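Local structure of putative sporulation-specific glycosylase YdhD (Bacillus subtilis subsp. subtilis str. 168, 3CZ8) at residues Ala182-His187 with Tyr224-Ile229; Pro194-Thr199 with Gly220-Gly225; Pro266-Ser271 with Val280-Val285. The protein probably hydrolyses glycosidic bonds of a polysaccharide during sporulation, through the family 18 glycosyl hydrolase domain that this chain comprises. The protein carries 1 engineered substitution. All blocks are in the same frame, centred on the assembly; numbering follows the deposited sequence.

Running from the N terminus, the chain leaves barrel strand 177-181, passes 182-187 and 194-199, forms helix 198-208 and returns through strand 217-220 to 220-229. Contact 2 is nested within contact 1, and both close on the same stretch, sharing Tyr224 and Gly225. The outer closure sets the loop after strand 177-181 against strand 225-229; the inner one sets the entry to helix 198-208 against the exit of strand 217-220. Contact 3 follows in series as a hairpin of the antiparallel sheet, where strands 225-229 and 277-281 are neighbours. The example illustrates how contacts 1 and 2 join an inserted sheet to a family 18 barrel, while contact 3 knits the sheet itself.

Contact 1 (Ala182-His187 with Tyr224-Ile229); sequences AYDWHH and YGYDWI
Asp184 and Tyr226 make the principal polar link between the loop after barrel strand 177-181 and the first strand of the inserted sheet. The phenol is the donor, with Tyr226 OH 2.9 Å from Asp184 OD1; it meets that oxygen on its syn side but 34° out of the carboxylate plane. The two side chains cross at about a right angle. A second, weak hydrogen bond runs from Trp228 NE1 to His187 O at 3.0 Å, bent to 131° at the hydrogen, with the carbonyl oxygen at the edge of the indole.

Nonpolar contact fills in between these bonds. His187 CA sits over one face of the Tyr226 ring, 3.8 Å from its centroid, in a CH-pi contact. His187 CB touches the phenol end, 4.0 Å from Tyr226 OH, and a chi1 of 56° turns the imidazole off the tyrosine ring. His186 adds its CB, 4.0 Å from Trp228 CZ2, and its ND1 is held within its own loop by the carbonyl of Glu191.

Ala182 to Asp184 belong to the Met-x-Tyr-Asp signature of the family, and the side chain of Asp184 is about 8 Å from that of Glu120, the predicted proton donor. Tyr226 is therefore well placed to position an acid beside the probable active site. Around this junction, Trp185 lies against helix 198-208, while strand 225-229 is flanked by strand 239-241 through Gly225 and Asp227 and by strand 277-281 through Tyr226 and Trp228.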
loop_
_atom_site.group_PDB
_atom_site.type_symbol
_atom_site.label_atom_id
_atom_site.label_comp_id
_atom_site.label_asym_id
_atom_site.label_seq_id
_atom_site.Cartn_x
_atom_site.Cartn_y
_atom_site.Cartn_z
ATOM N N ALA A 182 -5.740 -14.842 -9.220
ATOM C CA ALA A 182 -5.305 -15.010 -10.605
ATOM C C ALA A 182 -4.175 -14.048 -10.974
ATOM O O ALA A 182 -4.373 -13.093 -11.734
ATOM C CB ALA A 182 -6.489 -14.850 -11.553
ATOM N N TYR A 183 -2.993 -14.318 -10.426
ATOM C CA TYR A 183 -1.787 -13.527 -10.675
ATOM C C TYR A 183 -0.560 -14.330 -10.282
ATOM O O TYR A 183 -0.691 -15.449 -9.778
ATOM C CB TYR A 183 -1.815 -12.190 -9.908
ATOM C CG TYR A 183 -2.118 -12.298 -8.429
ATOM C CD1 TYR A 183 -1.120 -12.624 -7.513
ATOM C CD2 TYR A 183 -3.400 -12.057 -7.944
ATOM C CE1 TYR A 183 -1.397 -12.734 -6.158
ATOM C CE2 TYR A 183 -3.684 -12.156 -6.588
ATOM C CZ TYR A 183 -2.676 -12.494 -5.705
ATOM O OH TYR A 183 -2.945 -12.595 -4.361
ATOM N N ASP A 184 0.619 -13.738 -10.493
ATOM C CA ASP A 184 1.921 -14.363 -10.192
ATOM C C ASP A 184 2.259 -15.563 -11.075
ATOM O O ASP A 184 2.971 -16.476 -10.644
ATOM C CB ASP A 184 2.094 -14.700 -8.696
ATOM C CG ASP A 184 2.485 -13.496 -7.867
ATOM O OD1 ASP A 184 2.603 -12.393 -8.434
ATOM O OD2 ASP A 184 2.682 -13.652 -6.645
ATOM N N TRP A 185 1.758 -15.542 -12.312
ATOM C CA TRP A 185 2.215 -16.459 -13.358
ATOM C C TRP A 185 3.685 -16.196 -13.664
ATOM O O TRP A 185 4.434 -17.108 -14.011
ATOM C CB TRP A 185 1.359 -16.330 -14.618
ATOM C CG TRP A 185 0.161 -17.236 -14.600
ATOM C CD1 TRP A 185 0.148 -18.587 -14.834
ATOM C CD2 TRP A 185 -1.194 -16.865 -14.322
ATOM N NE1 TRP A 185 -1.130 -19.076 -14.720
ATOM C CE2 TRP A 185 -1.975 -18.043 -14.405
ATOM C CE3 TRP A 185 -1.826 -15.652 -14.012
ATOM C CZ2 TRP A 185 -3.360 -18.043 -14.194
ATOM C CZ3 TRP A 185 -3.205 -15.650 -13.805
ATOM C CH2 TRP A 185 -3.955 -16.840 -13.894
ATOM N N HIS A 186 4.080 -14.935 -13.524
ATOM C CA HIS A 186 5.476 -14.565 -13.393
ATOM C C HIS A 186 5.601 -13.727 -12.138
ATOM O O HIS A 186 4.696 -12.955 -11.808
ATOM C CB HIS A 186 5.952 -13.788 -14.614
ATOM C CG HIS A 186 5.785 -14.536 -15.897
ATOM N ND1 HIS A 186 6.766 -15.354 -16.415
ATOM C CD2 HIS A 186 4.746 -14.604 -16.760
ATOM C CE1 HIS A 186 6.342 -15.882 -17.548
ATOM N NE2 HIS A 186 5.120 -15.440 -17.782
ATOM N N HIS A 187 6.722 -13.892 -11.442
ATOM C CA HIS A 187 6.925 -13.302 -10.124
ATOM C C HIS A 187 8.413 -13.068 -9.848
ATOM O O HIS A 187 9.243 -13.186 -10.755
ATOM C CB HIS A 187 6.296 -14.190 -9.038
ATOM C CG HIS A 187 6.798 -15.602 -9.044
ATOM N ND1 HIS A 187 7.786 -16.044 -8.191
ATOM C CD2 HIS A 187 6.447 -16.673 -9.797
ATOM C CE1 HIS A 187 8.028 -17.321 -8.422
ATOM N NE2 HIS A 187 7.230 -17.727 -9.393
ATOM N N TYR A 224 1.087 -6.934 -6.782
ATOM C CA TYR A 224 2.443 -6.514 -7.178
ATOM C C TYR A 224 2.704 -6.616 -8.682
ATOM O O TYR A 224 2.259 -7.573 -9.318
ATOM C CB TYR A 224 3.492 -7.418 -6.513
ATOM C CG TYR A 224 3.605 -7.359 -5.006
ATOM C CD1 TYR A 224 3.991 -6.186 -4.359
ATOM C CD2 TYR A 224 3.383 -8.501 -4.231
ATOM C CE1 TYR A 224 4.116 -6.137 -2.976
ATOM C CE2 TYR A 224 3.507 -8.465 -2.842
ATOM C CZ TYR A 224 3.874 -7.278 -2.224
ATOM O OH TYR A 224 4.001 -7.224 -0.856
ATOM N N GLY A 225 3.463 -5.667 -9.219
ATOM C CA GLY A 225 4.104 -5.798 -10.523
ATOM C C GLY A 225 5.550 -6.145 -10.205
ATOM O O GLY A 225 5.927 -6.188 -9.028
ATOM N N TYR A 226 6.370 -6.420 -11.216
ATOM C CA TYR A 226 7.768 -6.777 -10.939
ATOM C C TYR A 226 8.775 -6.106 -11.854
ATOM O O TYR A 226 8.489 -5.854 -13.022
ATOM C CB TYR A 226 7.993 -8.305 -10.915
ATOM C CG TYR A 226 7.166 -9.039 -9.881
ATOM C CD1 TYR A 226 7.609 -9.178 -8.569
ATOM C CD2 TYR A 226 5.930 -9.585 -10.218
ATOM C CE1 TYR A 226 6.834 -9.841 -7.621
ATOM C CE2 TYR A 226 5.149 -10.241 -9.285
ATOM C CZ TYR A 226 5.604 -10.371 -7.992
ATOM O OH TYR A 226 4.819 -11.029 -7.080
ATOM N N ASP A 227 9.953 -5.840 -11.299
ATOM C CA ASP A 227 11.072 -5.238 -12.015
ATOM C C ASP A 227 12.225 -6.239 -12.033
ATOM O O ASP A 227 12.876 -6.451 -11.016
ATOM C CB ASP A 227 11.500 -3.956 -11.290
ATOM C CG ASP A 227 12.413 -3.066 -12.125
ATOM O OD1 ASP A 227 12.407 -1.843 -11.879
ATOM O OD2 ASP A 227 13.127 -3.563 -13.023
ATOM N N TRP A 228 12.464 -6.844 -13.196
ATOM C CA TRP A 228 13.515 -7.856 -13.370
ATOM C C TRP A 228 14.721 -7.275 -14.108
ATOM O O TRP A 228 14.554 -6.511 -15.053
ATOM C CB TRP A 228 13.008 -8.999 -14.251
ATOM C CG TRP A 228 11.956 -9.915 -13.696
ATOM C CD1 TRP A 228 12.166 -11.070 -12.994
ATOM C CD2 TRP A 228 10.538 -9.805 -13.870
ATOM N NE1 TRP A 228 10.969 -11.667 -12.693
ATOM C CE2 TRP A 228 9.951 -10.918 -13.223
ATOM C CE3 TRP A 228 9.702 -8.873 -14.506
ATOM C CZ2 TRP A 228 8.565 -11.125 -13.189
ATOM C CZ3 TRP A 228 8.324 -9.083 -14.479
ATOM C CH2 TRP A 228 7.770 -10.202 -13.821
ATOM N N ILE A 229 15.930 -7.665 -13.706
ATOM C CA ILE A 229 17.120 -7.394 -14.523
ATOM C C ILE A 229 17.226 -8.452 -15.634
ATOM O O ILE A 229 17.401 -9.644 -15.348
ATOM C CB ILE A 229 18.434 -7.328 -13.678
ATOM C CG1 ILE A 229 18.493 -6.044 -12.847
ATOM C CG2 ILE A 229 19.673 -7.362 -14.576
ATOM C CD1 ILE A 229 18.281 -6.242 -11.363
#

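Contact 2 (Pro194-Thr199 with Gly220-Gly225); sequences PVAPIT and GVPLYG
Val195 and Ala196 pack on Pro222 where a beta-alpha-beta unit of the family 18 TIM barrel gives way to the inserted antiparallel sheet. Residues 194-197, with Pro197 at the N-cap position, lead into helix 198-208, which connects parallel strands 177-181 and 217-220; Pro222 lies two residues past the end of the second strand.

The contact is apolar, with no hydrogen bond between the two segments. Its centre is the pyrrolidine ring of Pro222, touched by both residues of the helix approach. Val195 CG1 spans two carbons of that ring, lying 3.8 Å from Pro222 CB and equally far from Pro222 CG. Ala196 CB shares the second of these, also 3.8 Å from Pro222 CG. As side chains the valine and the proline run antiparallel, passing alongside one another. In the valine conformer described here, CG1 is anti to the backbone N (chi1 172°), which brings this methyl to the proline while CG2 is turned to Gly225.

Polar groups of the same stretches are engaged beyond the contact. Ala196 O accepts a hydrogen bond from Lys291 NZ of helix 285-297, and Val221 O one from Trp306 NE1 of strand 302-310, so that backbone atoms beside the apolar patch tie it to the last helix and strand of the barrel. The methyl that meets the proline also reaches backbone: Val195 CG1 lies 3.8 Å from Tyr224 O, while Val195 CG2 is 4.3 Å from Gly225 CA.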
loop_
_atom_site.group_PDB
_atom_site.type_symbol
_atom_site.label_atom_id
_atom_site.label_comp_id
_atom_site.label_asym_id
_atom_site.label_seq_id
_atom_site.Cartn_x
_atom_site.Cartn_y
_atom_site.Cartn_z
ATOM N N PRO A 194 4.297 -11.347 -18.043
ATOM C CA PRO A 194 3.055 -10.781 -17.507
ATOM C C PRO A 194 2.608 -11.454 -16.218
ATOM O O PRO A 194 2.590 -12.683 -16.135
ATOM C CB PRO A 194 2.037 -11.030 -18.624
ATOM C CG PRO A 194 2.621 -12.132 -19.438
ATOM C CD PRO A 194 4.091 -11.944 -19.376
ATOM N N VAL A 195 2.259 -10.641 -15.225
ATOM C CA VAL A 195 1.848 -11.130 -13.914
ATOM C C VAL A 195 0.514 -11.884 -13.976
ATOM O O VAL A 195 0.333 -12.918 -13.325
ATOM C CB VAL A 195 1.759 -9.959 -12.917
ATOM C CG1 VAL A 195 1.161 -10.412 -11.622
ATOM C CG2 VAL A 195 3.142 -9.355 -12.678
ATOM N N ALA A 196 -0.410 -11.352 -14.771
ATOM C CA ALA A 196 -1.730 -11.939 -14.926
ATOM C C ALA A 196 -2.176 -11.852 -16.386
ATOM O O ALA A 196 -3.068 -11.059 -16.724
ATOM C CB ALA A 196 -2.721 -11.245 -14.010
ATOM N N PRO A 197 -1.557 -12.674 -17.259
ATOM C CA PRO A 197 -1.916 -12.617 -18.675
ATOM C C PRO A 197 -3.363 -13.052 -18.878
ATOM O O PRO A 197 -3.819 -14.004 -18.232
ATOM C CB PRO A 197 -0.940 -13.602 -19.330
ATOM C CG PRO A 197 -0.491 -14.502 -18.247
ATOM C CD PRO A 197 -0.535 -13.704 -16.984
ATOM N N ILE A 198 -4.076 -12.339 -19.748
ATOM C CA ILE A 198 -5.513 -12.546 -19.955
ATOM C C ILE A 198 -5.814 -13.930 -20.556
ATOM O O ILE A 198 -6.907 -14.476 -20.372
ATOM C CB ILE A 198 -6.135 -11.383 -20.789
ATOM C CG1 ILE A 198 -7.605 -11.139 -20.402
ATOM C CG2 ILE A 198 -5.909 -11.586 -22.298
ATOM C CD1 ILE A 198 -8.624 -11.695 -21.378
ATOM N N THR A 199 -4.812 -14.490 -21.233
ATOM C CA THR A 199 -4.860 -15.828 -21.799
ATOM C C THR A 199 -4.951 -16.891 -20.700
ATOM O O THR A 199 -5.737 -17.831 -20.801
ATOM C CB THR A 199 -3.632 -16.091 -22.712
ATOM O OG1 THR A 199 -2.425 -15.744 -22.019
ATOM C CG2 THR A 199 -3.721 -15.261 -23.988
ATOM N N GLY A 220 -9.467 -12.395 -8.252
ATOM C CA GLY A 220 -8.531 -11.482 -7.598
ATOM C C GLY A 220 -7.505 -10.924 -8.571
ATOM O O GLY A 220 -6.967 -11.657 -9.397
ATOM N N VAL A 221 -7.246 -9.619 -8.479
ATOM C CA VAL A 221 -6.253 -8.955 -9.337
ATOM C C VAL A 221 -4.886 -8.824 -8.616
ATOM O O VAL A 221 -4.837 -8.905 -7.381
ATOM C CB VAL A 221 -6.765 -7.581 -9.863
ATOM C CG1 VAL A 221 -8.082 -7.738 -10.649
ATOM C CG2 VAL A 221 -6.883 -6.555 -8.746
ATOM N N PRO A 222 -3.775 -8.663 -9.381
ATOM C CA PRO A 222 -2.439 -8.576 -8.769
ATOM C C PRO A 222 -2.271 -7.469 -7.733
ATOM O O PRO A 222 -2.801 -6.370 -7.891
ATOM C CB PRO A 222 -1.520 -8.297 -9.960
ATOM C CG PRO A 222 -2.247 -8.794 -11.125
ATOM C CD PRO A 222 -3.690 -8.587 -10.854
ATOM N N LEU A 223 -1.542 -7.788 -6.674
ATOM C CA LEU A 223 -1.106 -6.796 -5.706
ATOM C C LEU A 223 0.191 -6.134 -6.194
ATOM O O LEU A 223 0.352 -4.920 -6.065
ATOM C CB LEU A 223 -0.914 -7.471 -4.338
ATOM C CG LEU A 223 -0.356 -6.748 -3.103
ATOM C CD1 LEU A 223 -1.102 -5.461 -2.754
ATOM C CD2 LEU A 223 -0.342 -7.710 -1.917
ATOM N N TYR A 224 1.087 -6.934 -6.782
ATOM C CA TYR A 224 2.443 -6.514 -7.178
ATOM C C TYR A 224 2.704 -6.616 -8.682
ATOM O O TYR A 224 2.259 -7.573 -9.318
ATOM C CB TYR A 224 3.492 -7.418 -6.513
ATOM C CG TYR A 224 3.605 -7.359 -5.006
ATOM C CD1 TYR A 224 3.991 -6.186 -4.359
ATOM C CD2 TYR A 224 3.383 -8.501 -4.231
ATOM C CE1 TYR A 224 4.116 -6.137 -2.976
ATOM C CE2 TYR A 224 3.507 -8.465 -2.842
ATOM C CZ TYR A 224 3.874 -7.278 -2.224
ATOM O OH TYR A 224 4.001 -7.224 -0.856
ATOM N N GLY A 225 3.463 -5.667 -9.219
ATOM C CA GLY A 225 4.104 -5.798 -10.523
ATOM C C GLY A 225 5.550 -6.145 -10.205
ATOM O O GLY A 225 5.927 -6.188 -9.028
#

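Contact 3 (Pro266-Ser271 with Val280-Val285); sequences PFFRYS and VWFEGV. Engineered in segment 280-285: Gly284 (natural residue Asp).
Val280 O is gripped by two groups of strand 265-271: Phe268 N donates a hydrogen bond at 3.0 Å, in the carbonyl plane, and Phe267 CA approaches at 3.2 Å in a CA-H...O contact. Val280 N returns a bond of 2.9 Å to Phe268 O, completing an antiparallel hydrogen-bonded pair. Next to it, Phe267 and Trp281 form a non-hydrogen-bonded pair; beyond that, Phe282 N to Pro266 O is only a weak bond.

Aromatic contacts accompany both pairs of this beta hairpin. On one face, Phe267 CB is centred over the six-membered ring of Trp281, 3.5 Å from its centroid, and the Phe267 ring continues as an offset stack with centroids 4.5 Å apart and planes at 14°. Phe267 CG lies between the backbone N and carbonyl carbon (chi1 71°), which carries the ring outward alongside the indole. Trp281 NE1 is hydrogen-bonded to OE1 of Glu279. Replacing Trp281 by an alanine would probably leave Phe267 without its stacking partner and Glu279 without this N-H.

On the other face, Val280 CB lies over the Phe268 ring, 3.8 Å from its centroid. At the end of the strand pair Phe282 follows, its CE1 meeting the Phe268 ring at the edge. Pro266 CG stands over the centre of the Phe282 ring, 3.8 Å from its centroid, and also packs near the backbone N of Gly284, an engineered residue. Helix 243-252 covers Phe268 and Phe282.

Backbone bonds thus set the register, whereas CH-pi and stacking contacts probably restrict how the rings can turn; the hairpin probably draws on aromatic packing as well as on its backbone bonds.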
loop_
_atom_site.group_PDB
_atom_site.type_symbol
_atom_site.label_atom_id
_atom_site.label_comp_id
_atom_site.label_asym_id
_atom_site.label_seq_id
_atom_site.Cartn_x
_atom_site.Cartn_y
_atom_site.Cartn_z
ATOM N N PRO A 266 0.490 -4.395 -19.568
ATOM C CA PRO A 266 1.497 -3.379 -19.867
ATOM C C PRO A 266 2.896 -3.807 -19.447
ATOM O O PRO A 266 3.062 -4.553 -18.476
ATOM C CB PRO A 266 1.035 -2.172 -19.051
ATOM C CG PRO A 266 0.297 -2.749 -17.905
ATOM C CD PRO A 266 -0.317 -4.034 -18.387
ATOM N N PHE A 267 3.888 -3.339 -20.196
ATOM C CA PHE A 267 5.292 -3.597 -19.892
ATOM C C PHE A 267 6.179 -2.479 -20.411
ATOM O O PHE A 267 5.769 -1.714 -21.284
ATOM C CB PHE A 267 5.746 -4.969 -20.429
ATOM C CG PHE A 267 5.864 -5.051 -21.930
ATOM C CD1 PHE A 267 7.115 -5.076 -22.536
ATOM C CD2 PHE A 267 4.727 -5.130 -22.737
ATOM C CE1 PHE A 267 7.233 -5.157 -23.922
ATOM C CE2 PHE A 267 4.837 -5.211 -24.120
ATOM C CZ PHE A 267 6.089 -5.226 -24.713
ATOM N N PHE A 268 7.381 -2.373 -19.850
ATOM C CA PHE A 268 8.408 -1.494 -20.395
ATOM C C PHE A 268 9.805 -1.990 -20.056
ATOM O O PHE A 268 9.980 -2.803 -19.148
ATOM C CB PHE A 268 8.215 -0.030 -19.957
ATOM C CG PHE A 268 8.353 0.205 -18.476
ATOM C CD1 PHE A 268 9.575 0.573 -17.924
ATOM C CD2 PHE A 268 7.246 0.104 -17.639
ATOM C CE1 PHE A 268 9.697 0.815 -16.558
ATOM C CE2 PHE A 268 7.360 0.334 -16.279
ATOM C CZ PHE A 268 8.593 0.699 -15.738
ATOM N N ARG A 269 10.792 -1.500 -20.802
ATOM C CA ARG A 269 12.197 -1.760 -20.498
ATOM C C ARG A 269 12.951 -0.447 -20.320
ATOM O O ARG A 269 12.565 0.578 -20.888
ATOM C CB ARG A 269 12.847 -2.605 -21.597
ATOM C CG ARG A 269 12.310 -4.024 -21.700
ATOM C CD ARG A 269 12.951 -4.794 -22.844
ATOM N NE ARG A 269 12.412 -6.148 -22.937
ATOM C CZ ARG A 269 11.399 -6.509 -23.721
ATOM N NH1 ARG A 269 10.802 -5.618 -24.506
ATOM N NH2 ARG A 269 10.982 -7.767 -23.724
ATOM N N TYR A 270 14.009 -0.482 -19.515
ATOM C CA TYR A 270 14.895 0.668 -19.329
ATOM C C TYR A 270 16.305 0.215 -18.959
ATOM O O TYR A 270 16.507 -0.933 -18.563
ATOM C CB TYR A 270 14.339 1.635 -18.267
ATOM C CG TYR A 270 14.321 1.110 -16.838
ATOM C CD1 TYR A 270 15.436 1.246 -16.007
ATOM C CD2 TYR A 270 13.181 0.499 -16.313
ATOM C CE1 TYR A 270 15.425 0.764 -14.695
ATOM C CE2 TYR A 270 13.150 0.027 -14.996
ATOM C CZ TYR A 270 14.277 0.169 -14.195
ATOM O OH TYR A 270 14.269 -0.294 -12.905
ATOM N N SER A 271 17.270 1.123 -19.085
ATOM C CA SER A 271 18.635 0.883 -18.619
ATOM C C SER A 271 18.920 1.794 -17.436
ATOM O O SER A 271 18.679 2.999 -17.506
ATOM C CB SER A 271 19.650 1.138 -19.736
ATOM O OG SER A 271 19.415 0.287 -20.843
ATOM N N VAL A 280 10.014 -4.591 -16.857
ATOM C CA VAL A 280 8.955 -4.404 -15.870
ATOM C C VAL A 280 7.613 -4.813 -16.464
ATOM O O VAL A 280 7.252 -4.357 -17.543
ATOM C CB VAL A 280 8.891 -2.930 -15.367
ATOM C CG1 VAL A 280 7.839 -2.754 -14.262
ATOM C CG2 VAL A 280 10.256 -2.462 -14.876
ATOM N N TRP A 281 6.901 -5.691 -15.758
ATOM C CA TRP A 281 5.515 -6.050 -16.076
ATOM C C TRP A 281 4.610 -5.707 -14.896
ATOM O O TRP A 281 4.949 -5.983 -13.742
ATOM C CB TRP A 281 5.405 -7.550 -16.375
ATOM C CG TRP A 281 6.043 -7.956 -17.661
ATOM C CD1 TRP A 281 7.365 -8.247 -17.865
ATOM C CD2 TRP A 281 5.393 -8.119 -18.930
ATOM N NE1 TRP A 281 7.576 -8.576 -19.182
ATOM C CE2 TRP A 281 6.385 -8.503 -19.858
ATOM C CE3 TRP A 281 4.070 -7.960 -19.375
ATOM C CZ2 TRP A 281 6.096 -8.747 -21.208
ATOM C CZ3 TRP A 281 3.782 -8.202 -20.721
ATOM C CH2 TRP A 281 4.793 -8.593 -21.618
ATOM N N PHE A 282 3.450 -5.122 -15.190
ATOM C CA PHE A 282 2.555 -4.615 -14.157
ATOM C C PHE A 282 1.122 -4.589 -14.678
ATOM O O PHE A 282 0.805 -5.278 -15.645
ATOM C CB PHE A 282 3.015 -3.227 -13.653
ATOM C CG PHE A 282 2.962 -2.134 -14.699
ATOM C CD1 PHE A 282 3.919 -2.058 -15.704
ATOM C CD2 PHE A 282 1.972 -1.159 -14.650
ATOM C CE1 PHE A 282 3.868 -1.049 -16.659
ATOM C CE2 PHE A 282 1.914 -0.147 -15.601
ATOM C CZ PHE A 282 2.858 -0.096 -16.606
ATOM N N GLU A 283 0.259 -3.827 -14.013
ATOM C CA GLU A 283 -1.137 -3.664 -14.417
ATOM C C GLU A 283 -1.492 -2.185 -14.509
ATOM O O GLU A 283 -1.164 -1.408 -13.612
ATOM C CB GLU A 283 -2.065 -4.338 -13.406
ATOM C CG GLU A 283 -1.963 -5.852 -13.349
ATOM C CD GLU A 283 -2.707 -6.550 -14.475
ATOM O OE1 GLU A 283 -3.760 -6.045 -14.908
ATOM O OE2 GLU A 283 -2.244 -7.618 -14.915
ATOM N N GLY A 284 -2.159 -1.802 -15.595
ATOM C CA GLY A 284 -2.664 -0.439 -15.767
ATOM C C GLY A 284 -4.181 -0.389 -15.855
ATOM O O GLY A 284 -4.857 -1.370 -15.531
ATOM N N VAL A 285 -4.709 0.749 -16.307
ATOM C CA VAL A 285 -6.153 0.981 -16.386
ATOM C C VAL A 285 -6.812 0.115 -17.464
ATOM O O VAL A 285 -7.929 -0.377 -17.277
ATOM C CB VAL A 285 -6.487 2.480 -16.632
ATOM C CG1 VAL A 285 -7.940 2.785 -16.275
ATOM C CG2 VAL A 285 -5.557 3.381 -15.831
#